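Local coordinates for protein phosphodiesterase (Candida albicans, PDB 6CPU) that belongs to the HD-type phosphodiesterases, a mostly helical family, and holds a zinc ion and a magnesium ion at its metal centre, at residues A[258-266]-A[386-395]; A[238-248]-A[336-344]. One frame throughout, in Å; residues are numbered along the deposited sequence.

Both contacts are antiparallel helix pairings, and they adjoin one another, with centres about 17 Å apart. In contact 1, helix 253-264 meets helix 377-394; in contact 2, helix 227-242 and the turn after it meet helix 336-348. Trp395 of contact 1 joins the two: its CZ3 lies 3.8 Å from Val344 CG2, and its CH2 lies 3.8 Å from Ile242 CD1. Beyond Val344, the chain leaving helix 336-348 leads directly to His349 and Asp350, which bind the zinc ion together with His278 and Asp462. The side chain of Phe386 in contact 1 is about 12 Å from the zinc ion and about 11 Å from the magnesium ion, so its ring does not touch either ion.

Contact 1: A[258-266]-A[386-395]; sequences AFIFIVRDT and FINKVLRICW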
loop_
_atom_site.group_PDB
_atom_site.type_symbol
_atom_site.label_atom_id
_atom_site.label_comp_id
_atom_site.label_asym_id
_atom_site.label_seq_id
_atom_site.Cartn_x
_atom_site.Cartn_y
_atom_site.Cartn_z
ATOM N N ALA A 258 13.523 -5.850 -3.540
ATOM C CA ALA A 258 12.809 -7.078 -3.172
ATOM C C ALA A 258 11.741 -6.795 -2.098
ATOM O O ALA A 258 10.599 -7.253 -2.195
ATOM C CB ALA A 258 13.785 -8.154 -2.684
ATOM N N PHE A 259 12.142 -6.077 -1.060
ATOM C CA PHE A 259 11.243 -5.664 0.008
ATOM C C PHE A 259 10.045 -4.887 -0.544
ATOM O O PHE A 259 8.903 -5.144 -0.165
ATOM C CB PHE A 259 12.033 -4.844 1.037
ATOM C CG PHE A 259 11.193 -3.998 1.954
ATOM C CD1 PHE A 259 10.311 -4.569 2.856
ATOM C CD2 PHE A 259 11.313 -2.611 1.938
ATOM C CE1 PHE A 259 9.563 -3.783 3.712
ATOM C CE2 PHE A 259 10.571 -1.824 2.791
ATOM C CZ PHE A 259 9.685 -2.411 3.683
ATOM N N ILE A 260 10.311 -3.953 -1.448
ATOM C CA ILE A 260 9.241 -3.113 -1.983
ATOM C C ILE A 260 8.292 -3.899 -2.885
ATOM O O ILE A 260 7.078 -3.636 -2.894
ATOM C CB ILE A 260 9.811 -1.885 -2.723
ATOM C CG1 ILE A 260 10.604 -1.027 -1.736
ATOM C CG2 ILE A 260 8.692 -1.055 -3.348
ATOM C CD1 ILE A 260 11.668 -0.191 -2.398
ATOM N N PHE A 261 8.821 -4.865 -3.639
ATOM C CA PHE A 261 7.952 -5.753 -4.430
ATOM C C PHE A 261 7.000 -6.529 -3.527
ATOM O O PHE A 261 5.810 -6.680 -3.838
ATOM C CB PHE A 261 8.763 -6.732 -5.279
ATOM C CG PHE A 261 9.054 -6.250 -6.662
ATOM C CD1 PHE A 261 10.086 -5.361 -6.901
ATOM C CD2 PHE A 261 8.325 -6.733 -7.741
ATOM C CE1 PHE A 261 10.370 -4.926 -8.181
ATOM C CE2 PHE A 261 8.603 -6.303 -9.027
ATOM C CZ PHE A 261 9.622 -5.391 -9.247
ATOM N N ILE A 262 7.529 -7.018 -2.409
ATOM C CA ILE A 262 6.742 -7.734 -1.406
ATOM C C ILE A 262 5.641 -6.840 -0.841
ATOM O O ILE A 262 4.508 -7.282 -0.719
ATOM C CB ILE A 262 7.616 -8.219 -0.211
ATOM C CG1 ILE A 262 8.600 -9.341 -0.577
ATOM C CG2 ILE A 262 6.765 -8.613 0.986
ATOM C CD1 ILE A 262 8.380 -10.058 -1.864
ATOM N N VAL A 263 5.973 -5.580 -0.541
ATOM C CA VAL A 263 4.977 -4.616 -0.055
ATOM C C VAL A 263 3.907 -4.370 -1.119
ATOM O O VAL A 263 2.709 -4.428 -0.820
ATOM C CB VAL A 263 5.616 -3.258 0.338
ATOM C CG1 VAL A 263 4.537 -2.215 0.603
ATOM C CG2 VAL A 263 6.504 -3.409 1.560
ATOM N N ARG A 264 4.328 -4.101 -2.349
ATOM C CA ARG A 264 3.367 -3.864 -3.449
ATOM C C ARG A 264 2.396 -5.039 -3.586
ATOM O O ARG A 264 1.184 -4.842 -3.762
ATOM C CB ARG A 264 4.095 -3.604 -4.765
ATOM C CG ARG A 264 3.175 -3.316 -5.926
ATOM C CD ARG A 264 3.951 -3.025 -7.188
ATOM N NE ARG A 264 4.423 -4.245 -7.850
ATOM C CZ ARG A 264 5.031 -4.277 -9.029
ATOM N NH1 ARG A 264 5.308 -3.156 -9.676
ATOM N NH2 ARG A 264 5.368 -5.441 -9.573
ATOM N N ASP A 265 2.921 -6.257 -3.455
ATOM C CA ASP A 265 2.112 -7.475 -3.528
ATOM C C ASP A 265 1.039 -7.617 -2.427
ATOM O O ASP A 265 0.108 -8.410 -2.583
ATOM C CB ASP A 265 3.015 -8.733 -3.519
ATOM C CG ASP A 265 3.778 -8.944 -4.830
ATOM O OD1 ASP A 265 3.439 -8.305 -5.856
ATOM O OD2 ASP A 265 4.738 -9.773 -4.838
ATOM N N THR A 266 1.146 -6.852 -1.343
ATOM C CA THR A 266 0.136 -6.882 -0.299
ATOM C C THR A 266 -0.986 -5.873 -0.532
ATOM O O THR A 266 -1.963 -5.893 0.199
ATOM C CB THR A 266 0.714 -6.630 1.103
ATOM O OG1 THR A 266 1.179 -5.284 1.214
ATOM C CG2 THR A 266 1.857 -7.601 1.396
ATOM N N PHE A 386 1.268 -5.897 8.302
ATOM C CA PHE A 386 2.522 -5.260 7.923
ATOM C C PHE A 386 3.678 -5.739 8.795
ATOM O O PHE A 386 4.773 -6.034 8.293
ATOM C CB PHE A 386 2.398 -3.747 7.969
ATOM C CG PHE A 386 3.588 -3.024 7.420
ATOM C CD1 PHE A 386 4.087 -3.316 6.146
ATOM C CD2 PHE A 386 4.192 -2.025 8.150
ATOM C CE1 PHE A 386 5.187 -2.618 5.642
ATOM C CE2 PHE A 386 5.283 -1.328 7.649
ATOM C CZ PHE A 386 5.772 -1.619 6.393
ATOM N N ILE A 387 3.430 -5.864 10.093
ATOM C CA ILE A 387 4.480 -6.332 10.994
ATOM C C ILE A 387 4.748 -7.818 10.786
ATOM O O ILE A 387 5.893 -8.217 10.617
ATOM C CB ILE A 387 4.149 -6.089 12.485
ATOM C CG1 ILE A 387 3.921 -4.597 12.776
ATOM C CG2 ILE A 387 5.253 -6.693 13.374
ATOM C CD1 ILE A 387 5.057 -3.673 12.372
ATOM N N ASN A 388 3.700 -8.642 10.784
ATOM C CA ASN A 388 3.892 -10.083 10.889
ATOM C C ASN A 388 4.115 -10.781 9.560
ATOM O O ASN A 388 4.780 -11.814 9.512
ATOM C CB ASN A 388 2.733 -10.717 11.616
ATOM C CG ASN A 388 2.568 -10.160 13.018
ATOM O OD1 ASN A 388 3.530 -10.055 13.767
ATOM N ND2 ASN A 388 1.360 -9.817 13.368
ATOM N N LYS A 389 3.562 -10.223 8.483
ATOM C CA LYS A 389 3.813 -10.779 7.157
ATOM C C LYS A 389 5.031 -10.142 6.506
ATOM O O LYS A 389 5.897 -10.850 6.009
ATOM C CB LYS A 389 2.588 -10.636 6.241
ATOM C CG LYS A 389 2.821 -11.114 4.812
ATOM C CD LYS A 389 1.525 -11.131 4.017
ATOM C CE LYS A 389 1.764 -11.369 2.528
ATOM N NZ LYS A 389 2.407 -12.675 2.256
ATOM N N VAL A 390 5.075 -8.813 6.455
ATOM C CA VAL A 390 6.098 -8.123 5.681
ATOM C C VAL A 390 7.409 -7.932 6.462
ATOM O O VAL A 390 8.430 -8.512 6.091
ATOM C CB VAL A 390 5.583 -6.774 5.128
ATOM C CG1 VAL A 390 6.687 -6.055 4.373
ATOM C CG2 VAL A 390 4.393 -7.008 4.219
ATOM N N LEU A 391 7.385 -7.148 7.534
ATOM C CA LEU A 391 8.639 -6.744 8.193
ATOM C C LEU A 391 9.314 -7.883 8.957
ATOM O O LEU A 391 10.542 -7.961 8.963
ATOM C CB LEU A 391 8.426 -5.527 9.104
ATOM C CG LEU A 391 7.964 -4.224 8.433
ATOM C CD1 LEU A 391 7.680 -3.163 9.477
ATOM C CD2 LEU A 391 9.000 -3.716 7.427
ATOM N N ARG A 392 8.533 -8.770 9.583
ATOM C CA ARG A 392 9.115 -9.900 10.337
ATOM C C ARG A 392 9.976 -10.791 9.442
ATOM O O ARG A 392 10.982 -11.346 9.892
ATOM C CB ARG A 392 8.016 -10.737 11.014
ATOM C CG ARG A 392 8.512 -11.932 11.833
ATOM C CD ARG A 392 9.343 -11.478 13.026
ATOM N NE ARG A 392 10.002 -12.594 13.705
ATOM C CZ ARG A 392 11.183 -13.126 13.379
ATOM N NH1 ARG A 392 11.888 -12.703 12.328
ATOM N NH2 ARG A 392 11.654 -14.131 14.116
ATOM N N ILE A 393 9.559 -10.937 8.181
ATOM C CA ILE A 393 10.286 -11.728 7.184
ATOM C C ILE A 393 11.338 -10.898 6.438
ATOM O O ILE A 393 12.482 -11.324 6.303
ATOM C CB ILE A 393 9.298 -12.372 6.173
ATOM C CG1 ILE A 393 8.263 -13.237 6.902
ATOM C CG2 ILE A 393 10.034 -13.155 5.086
ATOM C CD1 ILE A 393 8.824 -14.248 7.884
ATOM N N CYS A 394 10.963 -9.713 5.960
ATOM C CA CYS A 394 11.832 -8.906 5.106
ATOM C C CYS A 394 12.852 -8.025 5.829
ATOM O O CYS A 394 13.905 -7.742 5.269
ATOM C CB CYS A 394 11.001 -7.996 4.215
ATOM S SG CYS A 394 9.984 -8.928 3.070
ATOM N N TRP A 395 12.539 -7.590 7.043
ATOM C CA TRP A 395 13.346 -6.586 7.741
ATOM C C TRP A 395 13.256 -6.756 9.272
ATOM O O TRP A 395 12.994 -5.793 9.998
ATOM C CB TRP A 395 12.879 -5.183 7.312
ATOM C CG TRP A 395 13.924 -4.112 7.335
ATOM C CD1 TRP A 395 15.169 -4.170 7.918
ATOM C CD2 TRP A 395 13.810 -2.804 6.775
ATOM N NE1 TRP A 395 15.825 -2.976 7.746
ATOM C CE2 TRP A 395 15.015 -2.120 7.049
ATOM C CE3 TRP A 395 12.803 -2.137 6.070
ATOM C CZ2 TRP A 395 15.232 -0.793 6.643
ATOM C CZ3 TRP A 395 13.026 -0.824 5.662
ATOM C CH2 TRP A 395 14.227 -0.168 5.951
#
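Phe259 drives its ring into the surface of helix 377-394 and is ringed there by Val390, Leu391, Cys394 and Trp395. Its CG is anti to the backbone N (chi1 162°), which carries the ring across to the other helix. CE1 touches Val390 CG1 at 3.7 Å and Leu391 CD2 at 3.8 Å, while CD1 rests on Cys394 CB. Over one face of the ring, offset toward its rim, stands the edge of Trp395: the two six-membered rings form a T-shaped pair with centroids 5.3 Å apart and planes at 73°. One turn on, Ile262 sets CG2 3.8 Å from Cys394 SG. Val263 CG2 reaches Val390 CG1 at 3.9 Å and more distantly meets the edge of the Phe386 ring.

At the other end fewer atoms meet, and Thr266 is partly exposed. There Thr266 CG2 touches Val390 CG2 (3.8 Å) and the aliphatic CE of Lys389; its hydroxyl turns back to its own chain, donating to a lone pair of Val263 O with OG1 2.7 Å away. That carbonyl also accepts from Thr266 N.

No hydrogen bond crosses the interface, and the antiparallel segments (166°) are joined by apolar packing. Helix 336-348 closes one flank, with Leu347 against Phe259 and Val263 and Val344 against Phe386 and Trp395. Tyr187 of helix 177-193 also packs on Phe259, and Val231 and Val234 of helix 227-242 meet Ile260.

Contact 2: A[238-248]-A[336-344]; sequences IDYAIKQVEGF and PIQTLGLLV
Leu340 splays its methyls over helix 227-242 and the chain that follows it. CD1 touches Ala241 CB at 3.9 Å and Ile242 CG1, while CD2 also lies against Ile242 CG1 and, at 4.3 Å, Phe248 CZ. A chi1 of 179° swings the isobutyl group away from the backbone nitrogen, out toward that helix.

One turn before Ala241, Ile238 slides CD1 alongside Leu343, 3.9 Å from CB, and its side chain crosses that of Leu340 at about a right angle, CG2 touching CD1. Leu343 CD1 presses on Ala241 CB at 3.5 Å, tighter than usual for carbons, while Leu340 CD1 meets the same methyl from another direction.

The pairing is a near-antiparallel one (162°) of two helices within the helical phosphodiesterase fold, and it outlasts helix 227-242 because a type I turn from Ile242 to Val245 bends the chain across the start of helix 336-348. There Val245, partly exposed, lays CG2 4.0 Å from Pro336 CB and turns CG1 toward Ile337. Pro336 CB also meets the carbonyl of Gln244. A water donates to both Ala241 O (2.8 Å) and Pro336 O, bridging the two backbones beside the apolar packing. Leu283 and Leu290 of helix 276-292 also pack against Leu343.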
loop_
_atom_site.group_PDB
_atom_site.type_symbol
_atom_site.label_atom_id
_atom_site.label_comp_id
_atom_site.label_asym_id
_atom_site.label_seq_id
_atom_site.Cartn_x
_atom_site.Cartn_y
_atom_site.Cartn_z
ATOM N N ILE A 238 13.093 5.611 0.702
ATOM C CA ILE A 238 13.581 4.799 1.807
ATOM C C ILE A 238 15.109 4.705 1.832
ATOM O O ILE A 238 15.709 4.787 2.905
ATOM C CB ILE A 238 12.944 3.394 1.808
ATOM C CG1 ILE A 238 11.417 3.501 1.927
ATOM C CG2 ILE A 238 13.513 2.545 2.928
ATOM C CD1 ILE A 238 10.898 4.008 3.256
ATOM N N ASP A 239 15.741 4.528 0.675
ATOM C CA ASP A 239 17.208 4.495 0.616
ATOM C C ASP A 239 17.779 5.792 1.192
ATOM O O ASP A 239 18.722 5.760 1.985
ATOM C CB ASP A 239 17.691 4.277 -0.820
ATOM C CG ASP A 239 19.198 4.023 -0.916
ATOM O OD1 ASP A 239 19.798 3.487 0.029
ATOM O OD2 ASP A 239 19.785 4.340 -1.970
ATOM N N TYR A 240 17.171 6.913 0.816
ATOM C CA TYR A 240 17.592 8.253 1.251
ATOM C C TYR A 240 17.514 8.403 2.774
ATOM O O TYR A 240 18.418 8.951 3.398
ATOM C CB TYR A 240 16.719 9.306 0.566
ATOM C CG TYR A 240 17.216 10.736 0.664
ATOM C CD1 TYR A 240 18.314 11.163 -0.075
ATOM C CD2 TYR A 240 16.563 11.672 1.471
ATOM C CE1 TYR A 240 18.765 12.477 -0.002
ATOM C CE2 TYR A 240 17.006 12.995 1.546
ATOM C CZ TYR A 240 18.105 13.387 0.800
ATOM O OH TYR A 240 18.554 14.690 0.881
ATOM N N ALA A 241 16.430 7.895 3.361
ATOM C CA ALA A 241 16.244 7.908 4.802
ATOM C C ALA A 241 17.241 6.998 5.514
ATOM O O ALA A 241 17.808 7.385 6.536
ATOM C CB ALA A 241 14.823 7.506 5.147
ATOM N N ILE A 242 17.456 5.796 4.979
ATOM C CA ILE A 242 18.416 4.841 5.554
ATOM C C ILE A 242 19.831 5.446 5.602
ATOM O O ILE A 242 20.539 5.294 6.597
ATOM C CB ILE A 242 18.444 3.506 4.762
ATOM C CG1 ILE A 242 17.142 2.728 4.969
ATOM C CG2 ILE A 242 19.612 2.627 5.188
ATOM C CD1 ILE A 242 16.945 1.579 3.997
ATOM N N LYS A 243 20.223 6.139 4.535
ATOM C CA LYS A 243 21.546 6.782 4.469
ATOM C C LYS A 243 21.812 7.813 5.576
ATOM O O LYS A 243 22.967 8.119 5.852
ATOM C CB LYS A 243 21.748 7.461 3.111
ATOM C CG LYS A 243 22.098 6.509 1.986
ATOM C CD LYS A 243 22.222 7.281 0.679
ATOM C CE LYS A 243 22.506 6.368 -0.500
ATOM N NZ LYS A 243 22.180 7.069 -1.772
ATOM N N GLN A 244 20.761 8.369 6.175
ATOM C CA GLN A 244 20.925 9.346 7.249
ATOM C C GLN A 244 21.062 8.703 8.636
ATOM O O GLN A 244 21.407 9.393 9.600
ATOM C CB GLN A 244 19.775 10.363 7.267
ATOM C CG GLN A 244 19.328 10.921 5.917
ATOM C CD GLN A 244 20.463 11.400 5.019
ATOM O OE1 GLN A 244 20.392 11.267 3.791
ATOM N NE2 GLN A 244 21.504 11.958 5.618
ATOM N N VAL A 245 20.813 7.397 8.751
ATOM C CA VAL A 245 20.832 6.741 10.061
ATOM C C VAL A 245 22.237 6.258 10.360
ATOM O O VAL A 245 22.748 5.370 9.683
ATOM C CB VAL A 245 19.846 5.560 10.145
ATOM C CG1 VAL A 245 19.795 5.021 11.569
ATOM C CG2 VAL A 245 18.460 6.005 9.695
ATOM N N GLU A 246 22.829 6.838 11.405
ATOM C CA GLU A 246 24.245 6.662 11.738
ATOM C C GLU A 246 24.693 5.198 11.804
ATOM O O GLU A 246 25.402 4.724 10.915
ATOM C CB GLU A 246 24.561 7.393 13.056
ATOM C CG GLU A 246 26.035 7.425 13.436
ATOM C CD GLU A 246 26.833 8.400 12.593
ATOM O OE1 GLU A 246 26.771 9.618 12.874
ATOM O OE2 GLU A 246 27.524 7.945 11.656
ATOM N N GLY A 247 24.275 4.472 12.834
ATOM C CA GLY A 247 24.792 3.119 13.062
ATOM C C GLY A 247 24.000 2.043 12.345
ATOM O O GLY A 247 23.719 0.994 12.922
ATOM N N PHE A 248 23.672 2.294 11.080
ATOM C CA PHE A 248 22.721 1.482 10.331
ATOM C C PHE A 248 23.283 1.192 8.947
ATOM O O PHE A 248 23.403 2.095 8.122
ATOM C CB PHE A 248 21.398 2.245 10.213
ATOM C CG PHE A 248 20.208 1.374 9.928
ATOM C CD1 PHE A 248 19.330 1.023 10.948
ATOM C CD2 PHE A 248 19.953 0.922 8.642
ATOM C CE1 PHE A 248 18.227 0.226 10.690
ATOM C CE2 PHE A 248 18.850 0.126 8.378
ATOM C CZ PHE A 248 17.988 -0.224 9.403
ATOM N N PRO A 336 16.802 10.461 13.091
ATOM C CA PRO A 336 16.882 9.679 11.842
ATOM C C PRO A 336 16.179 8.312 11.852
ATOM O O PRO A 336 15.493 7.987 10.878
ATOM C CB PRO A 336 18.389 9.503 11.634
ATOM C CG PRO A 336 18.987 10.718 12.282
ATOM C CD PRO A 336 18.137 10.956 13.498
ATOM N N ILE A 337 16.340 7.525 12.914
ATOM C CA ILE A 337 15.674 6.212 12.972
ATOM C C ILE A 337 14.158 6.345 13.132
ATOM O O ILE A 337 13.406 5.570 12.541
ATOM C CB ILE A 337 16.285 5.259 14.026
ATOM C CG1 ILE A 337 15.808 3.824 13.764
ATOM C CG2 ILE A 337 15.949 5.694 15.448
ATOM C CD1 ILE A 337 16.634 2.772 14.468
ATOM N N GLN A 338 13.709 7.334 13.902
ATOM C CA GLN A 338 12.287 7.640 14.028
ATOM C C GLN A 338 11.701 8.145 12.712
ATOM O O GLN A 338 10.542 7.870 12.389
ATOM C CB GLN A 338 12.052 8.700 15.101
ATOM C CG GLN A 338 12.412 8.252 16.504
ATOM C CD GLN A 338 12.777 9.417 17.410
ATOM O OE1 GLN A 338 12.440 10.572 17.131
ATOM N NE2 GLN A 338 13.488 9.120 18.490
ATOM N N THR A 339 12.494 8.913 11.971
ATOM C CA THR A 339 12.096 9.386 10.649
ATOM C C THR A 339 11.910 8.185 9.700
ATOM O O THR A 339 10.927 8.120 8.966
ATOM C CB THR A 339 13.146 10.369 10.075
ATOM O OG1 THR A 339 13.246 11.512 10.935
ATOM C CG2 THR A 339 12.769 10.825 8.684
ATOM N N LEU A 340 12.856 7.250 9.730
ATOM C CA LEU A 340 12.768 6.020 8.928
ATOM C C LEU A 340 11.543 5.196 9.337
ATOM O O LEU A 340 10.809 4.704 8.481
ATOM C CB LEU A 340 14.029 5.168 9.062
ATOM C CG LEU A 340 14.054 3.842 8.281
ATOM C CD1 LEU A 340 13.877 4.078 6.795
ATOM C CD2 LEU A 340 15.335 3.060 8.540
ATOM N N GLY A 341 11.319 5.071 10.645
ATOM C CA GLY A 341 10.144 4.375 11.172
ATOM C C GLY A 341 8.828 4.964 10.702
ATOM O O GLY A 341 7.888 4.225 10.402
ATOM N N LEU A 342 8.761 6.294 10.631
ATOM C CA LEU A 342 7.566 6.978 10.155
ATOM C C LEU A 342 7.344 6.667 8.676
ATOM O O LEU A 342 6.217 6.377 8.256
ATOM C CB LEU A 342 7.690 8.493 10.340
ATOM C CG LEU A 342 6.424 9.331 10.554
ATOM C CD1 LEU A 342 6.616 10.721 9.968
ATOM C CD2 LEU A 342 5.145 8.731 9.994
ATOM N N LEU A 343 8.422 6.742 7.898
ATOM C CA LEU A 343 8.343 6.468 6.467
ATOM C C LEU A 343 7.924 5.021 6.193
ATOM O O LEU A 343 7.060 4.786 5.356
ATOM C CB LEU A 343 9.674 6.753 5.791
ATOM C CG LEU A 343 10.032 8.241 5.798
ATOM C CD1 LEU A 343 11.488 8.435 5.422
ATOM C CD2 LEU A 343 9.111 9.016 4.877
ATOM N N VAL A 344 8.542 4.073 6.894
ATOM C CA VAL A 344 8.160 2.658 6.785
ATOM C C VAL A 344 6.682 2.455 7.182
ATOM O O VAL A 344 5.947 1.770 6.473
ATOM C CB VAL A 344 9.134 1.732 7.553
ATOM C CG1 VAL A 344 8.607 0.313 7.639
ATOM C CG2 VAL A 344 10.497 1.716 6.866
HETATM O O HOH W 1 16.323 8.983 8.317
#